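Local structure of alpha-1,2-mannosidase (Bacteroides thetaiotaomicron, 2WW2) at residues S59-F64 with V98-Q103; I82-G87 with L120-S125. The protein hydrolyses alpha-mannosidic linkages with inversion of configuration, as a calcium-dependent glycoside hydrolase of family 92. One frame throughout, in Å; residues are numbered along the deposited sequence.

Contact 1: residues S59-F64 with V98-Q103; sequences SLMRGF and VPFSHQ. With NA (sodium ion), chain E.
Phe-100 and Met-61 bury the most surface here; their side chains meet across two neighbouring strands of an antiparallel ladder in the beta-sandwich N-terminal domain of this GH92 enzyme. The register rests on two bridges: Met-61 and Val-98 form a hydrogen-bonded pair, Leu-60 and Pro-99 a non-hydrogen-bonded one. Met-61 N gives Val-98 O an almost straight bond (2.8 Å, 178° at the hydrogen); Val-98 N returns one to Met-61 O at 2.9 Å. Beyond the bridges, Ser-59 O receives Phe-100 N at 3.0 Å and also lies obliquely to the Phe-100 ring. That ring is brought back against the partner strand because CG sits between the backbone N and the carbonyl carbon (chi1 71°). In the conformer described, the Met-61 chain bends twice and sets its methyl over one ring face, CE to CE2 of Phe-100 at 3.5 Å, with CE 21° off the ring normal from the centroid; this is a CH-pi contact. Met-61 was modelled in two conformers, so the contact is certain for one of them alone. With an alanine at Phe-100, the Met-61 methyl is likely to lose the ring face it covers in this conformer, leaving the thioether freer to turn. On the face bearing Leu-60 and Pro-99, CD2 of Leu-60 meets CB of Pro-99 at 3.8 Å, and both residues pack on Gln-723 of a second copy of the protein. Past Phe-100 the chain turns a corner: Ser-101 OG takes Gln-103 N in an ST turn, and His-102 O binds a sodium ion at 2.3 Å.

Contact 2: residues I82-G87 with L120-S125; sequences IMPLAG and LQTSLS
Leu-120 reaches the 82-87 strand with both of its methyls, each on a different partner. CD2 lies against the Pro-84 ring, 4.0 Å from CG of Pro-84, and the two side chains cross at about a right angle. CD1 of Leu-120 runs on to the backbone, 3.7 Å from C of Leu-85. It also meets the methyl of Ala-86, Leu-120 CD1 to Ala-86 CB at 3.9 Å. This spread follows from a first torsion that sets CG anti to the backbone N (chi1 -177°), while chi2, at 149°, departs from a staggered value. Pro-84 also has a second partner: its CG faces CB of Thr-122 at 4.1 Å, again with the side chains at about a right angle. The contact is van der Waals packing with no hydrogen bond between the two segments, and the CA atoms of Pro-84 and Thr-122 stay 7.8 Å apart. Pro-84, Ala-86, Leu-120 and Thr-122 all point at the other strand, and each strand has backbone hydrogen bonds elsewhere: Met-83 with Val-146, Leu-85 with Tyr-144, Gln-121 with Ser-136. This is consistent with strands 80-86 and 121-126 facing each other across the beta-sandwich of the N-terminal domain, where its layers come close. In this buried layer Thr-122 OG1 is hydrogen-bonded to Glu-134 O, while CB, OG1 and CG2 of Thr-122 all lie close to Pro-84 CG. Further out, Phe-64 packs on Pro-84 and Thr-122, and Phe-137 and Pro-138 back Leu-120, with Pro-138 also touching Ala-86.

How the contacts relate
Strands 60-67 and 80-86 are neighbours in the sheet, which joins the two contacts directly: Phe-64 N and Ile-82 O, 2.9 Å apart, probably form a hydrogen bond. The segments alternate along the chain, and the centres lie about 10 Å apart. Contact 1 is partly buried and built on in-sheet backbone bonds; it borders a second copy of the protein and runs out to a sodium ion. Contact 2 is buried, relies on apolar packing, and spans strands that appear to face each other. Hydrophobic side chains bridge the two, with CG2 of Val-98 at 3.5 Å from CD2 of Leu-85, and CD1 of Phe-64 at 3.6 Å from CD2 of Leu-124.

Contact 1: residues S59-F64 with V98-Q103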
ATOM      1  N   SER A  59       8.407  26.983  18.838  1.00 14.01           N
ATOM      2  CA  SER A  59       7.829  27.908  19.801  1.00 13.73           C
ATOM      3  C   SER A  59       8.773  29.046  20.195  1.00 12.94           C
ATOM      4  O   SER A  59       8.548  29.723  21.211  1.00 12.23           O
ATOM      5  CB  SER A  59       7.407  27.127  21.054  1.00 14.33           C
ATOM      6  OG  SER A  59       8.551  26.509  21.663  1.00 15.98           O
ATOM      7  N   LEU A  60       9.827  29.247  19.404  1.00 11.68           N
ATOM      8  CA  LEU A  60      10.828  30.270  19.694  1.00 11.76           C
ATOM      9  C   LEU A  60      10.926  31.193  18.485  1.00 11.42           C
ATOM     10  O   LEU A  60      11.166  30.732  17.367  1.00 10.97           O
ATOM     11  CB  LEU A  60      12.191  29.639  19.965  1.00 11.71           C
ATOM     12  CG  LEU A  60      12.268  28.685  21.179  1.00 12.95           C
ATOM     13  CD1 LEU A  60      13.635  27.984  21.223  1.00 13.58           C
ATOM     14  CD2 LEU A  60      12.025  29.452  22.471  1.00 12.95           C
ATOM     15  N   MET A  61      10.729  32.486  18.710  1.00  9.94           N
ATOM     16  CA  MET A  61      10.765  33.437  17.611  0.50  9.55           C
ATOM     17  C   MET A  61      12.122  34.119  17.520  1.00  9.45           C
ATOM     18  O   MET A  61      12.735  34.425  18.532  1.00  9.49           O
ATOM     19  CB  MET A  61       9.672  34.487  17.778  0.50  9.43           C
ATOM     20  CG  MET A  61       9.496  35.318  16.534  0.50  8.94           C
ATOM     21  SD  MET A  61       8.415  34.509  15.375  0.50  9.47           S
ATOM     22  CE  MET A  61       6.828  34.564  16.249  0.50  5.25           C
ATOM     23  N   ARG A  62      12.601  34.346  16.292  1.00  9.45           N
ATOM     24  CA  ARG A  62      13.907  35.001  16.090  1.00  9.37           C
ATOM     25  C   ARG A  62      13.810  36.398  15.480  1.00  8.93           C
ATOM     26  O   ARG A  62      14.735  37.210  15.623  1.00  8.58           O
ATOM     27  CB  ARG A  62      14.801  34.190  15.140  1.00  9.48           C
ATOM     28  CG  ARG A  62      14.975  32.748  15.532  1.00 12.55           C
ATOM     29  CD  ARG A  62      16.027  32.092  14.650  1.00 11.56           C
ATOM     30  NE  ARG A  62      15.911  30.646  14.764  1.00 12.41           N
ATOM     31  CZ  ARG A  62      16.888  29.845  15.155  1.00 15.06           C
ATOM     32  NH1 ARG A  62      18.081  30.342  15.471  1.00 10.23           N
ATOM     33  NH2 ARG A  62      16.666  28.545  15.219  1.00 15.28           N
ATOM     34  N   GLY A  63      12.737  36.670  14.749  1.00  8.25           N
ATOM     35  CA  GLY A  63      12.610  37.990  14.131  1.00  8.14           C
ATOM     36  C   GLY A  63      11.345  38.156  13.312  1.00  7.73           C
ATOM     37  O   GLY A  63      10.555  37.208  13.172  1.00  7.23           O
ATOM     38  N   PHE A  64      11.174  39.357  12.764  1.00  7.21           N
ATOM     39  CA  PHE A  64      10.105  39.636  11.826  1.00  7.94           C
ATOM     40  C   PHE A  64      10.755  40.063  10.532  1.00  7.56           C
ATOM     41  O   PHE A  64      11.413  41.086  10.478  1.00  7.62           O
ATOM     42  CB  PHE A  64       9.146  40.693  12.383  1.00  7.20           C
ATOM     43  CG  PHE A  64       8.511  40.254  13.661  1.00  8.95           C
ATOM     44  CD1 PHE A  64       7.313  39.549  13.649  1.00  7.37           C
ATOM     45  CD2 PHE A  64       9.146  40.497  14.880  1.00 10.31           C
ATOM     46  CE1 PHE A  64       6.736  39.116  14.847  1.00 10.27           C
ATOM     47  CE2 PHE A  64       8.589  40.069  16.073  1.00  9.73           C
ATOM     48  CZ  PHE A  64       7.373  39.380  16.064  1.00 10.33           C
ATOM     49  N   VAL A  98      13.061  33.715  21.287  1.00 10.99           N
ATOM     50  CA  VAL A  98      12.190  34.195  22.334  1.00  9.71           C
ATOM     51  C   VAL A  98      10.905  33.373  22.333  1.00  9.38           C
ATOM     52  O   VAL A  98      10.208  33.315  21.311  1.00  9.18           O
ATOM     53  CB  VAL A  98      11.840  35.675  22.125  1.00  9.13           C
ATOM     54  CG1 VAL A  98      11.007  36.188  23.310  1.00  8.21           C
ATOM     55  CG2 VAL A  98      13.116  36.499  21.949  1.00  8.92           C
ATOM     56  N   PRO A  99      10.598  32.732  23.472  1.00  9.03           N
ATOM     57  CA  PRO A  99       9.444  31.833  23.522  1.00  9.36           C
ATOM     58  C   PRO A  99       8.099  32.571  23.444  1.00  9.52           C
ATOM     59  O   PRO A  99       7.938  33.643  24.042  1.00  9.30           O
ATOM     60  CB  PRO A  99       9.594  31.089  24.872  1.00  9.55           C
ATOM     61  CG  PRO A  99      10.715  31.757  25.618  1.00 10.15           C
ATOM     62  CD  PRO A  99      11.431  32.714  24.690  1.00  9.44           C
ATOM     63  N   PHE A 100       7.153  31.972  22.724  1.00  9.58           N
ATOM     64  CA  PHE A 100       5.791  32.505  22.592  1.00 10.14           C
ATOM     65  C   PHE A 100       4.810  31.341  22.455  1.00 10.23           C
ATOM     66  O   PHE A 100       5.196  30.223  22.095  1.00 10.69           O
ATOM     67  CB  PHE A 100       5.670  33.439  21.370  1.00  9.17           C
ATOM     68  CG  PHE A 100       5.726  32.724  20.047  1.00  8.93           C
ATOM     69  CD1 PHE A 100       4.553  32.438  19.351  1.00  8.50           C
ATOM     70  CD2 PHE A 100       6.947  32.350  19.492  1.00  8.15           C
ATOM     71  CE1 PHE A 100       4.589  31.751  18.135  1.00  8.85           C
ATOM     72  CE2 PHE A 100       7.002  31.672  18.280  1.00  6.99           C
ATOM     73  CZ  PHE A 100       5.822  31.395  17.584  1.00  9.47           C
ATOM     74  N   SER A 101       3.541  31.614  22.724  1.00 10.54           N
ATOM     75  CA  SER A 101       2.480  30.617  22.567  1.00  9.73           C
ATOM     76  C   SER A 101       1.554  31.033  21.442  1.00  9.69           C
ATOM     77  O   SER A 101       1.264  32.232  21.283  1.00  8.34           O
ATOM     78  CB  SER A 101       1.676  30.533  23.869  1.00 10.51           C
ATOM     79  OG  SER A 101       0.518  29.760  23.671  1.00 10.76           O
ATOM     80  N   HIS A 102       1.096  30.068  20.641  1.00  9.18           N
ATOM     81  CA  HIS A 102       0.114  30.389  19.609  1.00  9.64           C
ATOM     82  C   HIS A 102      -1.169  30.929  20.245  1.00  9.04           C
ATOM     83  O   HIS A 102      -1.966  31.552  19.567  1.00  8.71           O
ATOM     84  CB  HIS A 102      -0.206  29.168  18.731  1.00 10.46           C
ATOM     85  CG  HIS A 102       0.946  28.708  17.887  1.00 12.84           C
ATOM     86  ND1 HIS A 102       1.475  29.471  16.867  1.00 14.42           N
ATOM     87  CD2 HIS A 102       1.648  27.547  17.888  1.00 14.81           C
ATOM     88  CE1 HIS A 102       2.466  28.817  16.292  1.00 14.35           C
ATOM     89  NE2 HIS A 102       2.598  27.648  16.896  1.00 16.57           N
ATOM     90  N   GLN A 103      -1.372  30.703  21.544  1.00  8.38           N
ATOM     91  CA  GLN A 103      -2.578  31.230  22.203  1.00  8.41           C
ATOM     92  C   GLN A 103      -2.525  32.755  22.262  1.00  8.36           C
ATOM     93  O   GLN A 103      -3.560  33.425  22.404  1.00  7.75           O
ATOM     94  CB  GLN A 103      -2.723  30.703  23.633  1.00  9.15           C
ATOM     95  CG  GLN A 103      -3.322  29.328  23.729  1.00 11.17           C
ATOM     96  CD  GLN A 103      -3.467  28.889  25.168  1.00 14.30           C
ATOM     97  OE1 GLN A 103      -2.483  28.543  25.817  1.00 16.13           O
ATOM     98  NE2 GLN A 103      -4.693  28.911  25.679  1.00 11.24           N
TER
HETATM   99 NA    NA E 799      -3.586  32.160  18.004  1.00 11.75          NA
HETATM  100  O   HOH W   1      -4.991  32.953  19.766  1.00 13.17           O
HETATM  101  O   HOH W   2      -2.302  31.546  16.055  1.00  7.93           O
HETATM  102  O   HOH W   3      -5.495  32.578  16.526  1.00 15.64           O
HETATM  103  O   HOH W   4      -4.185  29.713  18.025  1.00 16.25           O

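Contact 2: residues I82-G87 with L120-S125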
ATOM      1  N   ILE A  82      13.557  42.536  11.846  1.00  6.54           N
ATOM      2  CA  ILE A  82      13.505  43.444  12.970  1.00  6.43           C
ATOM      3  C   ILE A  82      12.994  42.593  14.141  1.00  6.28           C
ATOM      4  O   ILE A  82      12.076  41.805  13.962  1.00  6.64           O
ATOM      5  CB  ILE A  82      12.489  44.571  12.683  1.00  6.65           C
ATOM      6  CG1 ILE A  82      13.038  45.546  11.634  1.00  6.92           C
ATOM      7  CG2 ILE A  82      12.122  45.312  13.954  1.00  6.59           C
ATOM      8  CD1 ILE A  82      11.958  46.465  11.051  1.00  8.21           C
ATOM      9  N   MET A  83      13.610  42.722  15.316  1.00  6.61           N
ATOM     10  CA  MET A  83      13.227  41.905  16.459  1.00  6.64           C
ATOM     11  C   MET A  83      13.267  42.726  17.742  1.00  7.52           C
ATOM     12  O   MET A  83      14.330  43.090  18.230  1.00  7.19           O
ATOM     13  CB  MET A  83      14.151  40.676  16.594  1.00  7.07           C
ATOM     14  CG  MET A  83      13.724  39.742  17.712  1.00  6.95           C
ATOM     15  SD  MET A  83      12.022  39.136  17.488  1.00 10.15           S
ATOM     16  CE  MET A  83      11.959  37.963  18.834  1.00  6.74           C
ATOM     17  N   PRO A  84      12.094  43.032  18.302  1.00  7.95           N
ATOM     18  CA  PRO A  84      12.121  43.683  19.608  1.00  7.53           C
ATOM     19  C   PRO A  84      12.478  42.656  20.693  1.00  7.92           C
ATOM     20  O   PRO A  84      12.132  41.478  20.568  1.00  7.78           O
ATOM     21  CB  PRO A  84      10.696  44.218  19.766  1.00  7.99           C
ATOM     22  CG  PRO A  84       9.858  43.358  18.881  1.00  9.18           C
ATOM     23  CD  PRO A  84      10.741  42.869  17.757  1.00  7.99           C
ATOM     24  N   LEU A  85      13.186  43.088  21.738  1.00  7.71           N
ATOM     25  CA  LEU A  85      13.609  42.192  22.806  1.00  8.35           C
ATOM     26  C   LEU A  85      13.437  42.883  24.157  1.00  8.96           C
ATOM     27  O   LEU A  85      13.670  44.083  24.273  1.00  8.67           O
ATOM     28  CB  LEU A  85      15.089  41.810  22.654  1.00  8.27           C
ATOM     29  CG  LEU A  85      15.522  40.946  21.459  1.00  8.74           C
ATOM     30  CD1 LEU A  85      17.047  40.865  21.454  1.00  7.40           C
ATOM     31  CD2 LEU A  85      14.891  39.518  21.505  1.00  5.98           C
ATOM     32  N   ALA A  86      13.055  42.121  25.172  1.00  8.74           N
ATOM     33  CA  ALA A  86      13.010  42.645  26.515  1.00 10.27           C
ATOM     34  C   ALA A  86      14.061  41.915  27.322  1.00 11.49           C
ATOM     35  O   ALA A  86      14.248  40.701  27.160  1.00 11.11           O
ATOM     36  CB  ALA A  86      11.629  42.421  27.135  1.00 10.84           C
ATOM     37  N   GLY A  87      14.755  42.651  28.184  1.00 11.46           N
ATOM     38  CA  GLY A  87      15.702  42.037  29.094  1.00 12.94           C
ATOM     39  C   GLY A  87      17.086  41.917  28.513  1.00 13.44           C
ATOM     40  O   GLY A  87      17.831  42.882  28.484  1.00 15.20           O
ATOM     41  N   LEU A 120       6.296  40.859  26.375  1.00  7.98           N
ATOM     42  CA  LEU A 120       6.504  41.842  25.323  1.00  8.16           C
ATOM     43  C   LEU A 120       5.470  41.603  24.230  1.00  8.27           C
ATOM     44  O   LEU A 120       5.309  40.477  23.761  1.00  6.68           O
ATOM     45  CB  LEU A 120       7.921  41.738  24.739  1.00  7.54           C
ATOM     46  CG  LEU A 120       8.291  42.782  23.670  1.00  9.25           C
ATOM     47  CD1 LEU A 120       9.817  43.093  23.728  1.00  8.81           C
ATOM     48  CD2 LEU A 120       7.871  42.368  22.240  1.00  6.32           C
ATOM     49  N   GLN A 121       4.757  42.655  23.825  1.00  7.67           N
ATOM     50  CA  GLN A 121       3.776  42.497  22.754  1.00  8.54           C
ATOM     51  C   GLN A 121       4.222  43.296  21.552  1.00  8.67           C
ATOM     52  O   GLN A 121       4.775  44.385  21.696  1.00  9.61           O
ATOM     53  CB  GLN A 121       2.383  42.951  23.212  1.00  8.34           C
ATOM     54  CG  GLN A 121       1.282  42.808  22.122  1.00 11.40           C
ATOM     55  CD  GLN A 121       1.193  44.007  21.196  1.00 13.30           C
ATOM     56  OE1 GLN A 121       1.586  45.117  21.553  1.00 16.86           O
ATOM     57  NE2 GLN A 121       0.665  43.793  19.996  1.00 15.80           N
ATOM     58  N   THR A 122       4.002  42.761  20.361  1.00  9.44           N
ATOM     59  CA  THR A 122       4.295  43.516  19.147  1.00  9.98           C
ATOM     60  C   THR A 122       3.300  43.163  18.051  1.00  9.84           C
ATOM     61  O   THR A 122       2.778  42.045  18.016  1.00  8.92           O
ATOM     62  CB  THR A 122       5.757  43.292  18.676  1.00 10.84           C
ATOM     63  OG1 THR A 122       6.040  44.153  17.563  1.00 13.24           O
ATOM     64  CG2 THR A 122       5.988  41.869  18.260  1.00 10.79           C
ATOM     65  N   SER A 123       2.976  44.135  17.201  1.00  9.56           N
ATOM     66  CA  SER A 123       2.262  43.811  15.975  1.00  9.57           C
ATOM     67  C   SER A 123       2.803  44.624  14.808  1.00  8.77           C
ATOM     68  O   SER A 123       3.474  45.662  14.994  1.00  9.13           O
ATOM     69  CB  SER A 123       0.744  43.950  16.120  1.00  9.55           C
ATOM     70  OG  SER A 123       0.302  45.291  16.014  1.00 10.93           O
ATOM     71  N   LEU A 124       2.558  44.122  13.608  1.00  7.94           N
ATOM     72  CA  LEU A 124       3.013  44.797  12.412  1.00  8.37           C
ATOM     73  C   LEU A 124       1.961  44.665  11.320  1.00  8.33           C
ATOM     74  O   LEU A 124       1.267  43.654  11.225  1.00  7.96           O
ATOM     75  CB  LEU A 124       4.341  44.194  11.932  1.00  8.83           C
ATOM     76  CG  LEU A 124       4.359  42.707  11.579  1.00 11.55           C
ATOM     77  CD1 LEU A 124       5.375  42.475  10.507  1.00 12.71           C
ATOM     78  CD2 LEU A 124       4.672  41.824  12.782  1.00 13.97           C
ATOM     79  N   SER A 125       1.889  45.681  10.471  1.00  8.61           N
ATOM     80  CA  SER A 125       0.971  45.701   9.349  1.00  8.21           C
ATOM     81  C   SER A 125       1.772  46.207   8.163  1.00  8.38           C
ATOM     82  O   SER A 125       2.680  47.017   8.332  1.00  8.18           O
ATOM     83  CB  SER A 125      -0.204  46.649   9.652  1.00  7.85           C
ATOM     84  OG  SER A 125      -1.057  46.063  10.639  1.00  8.57           O
TER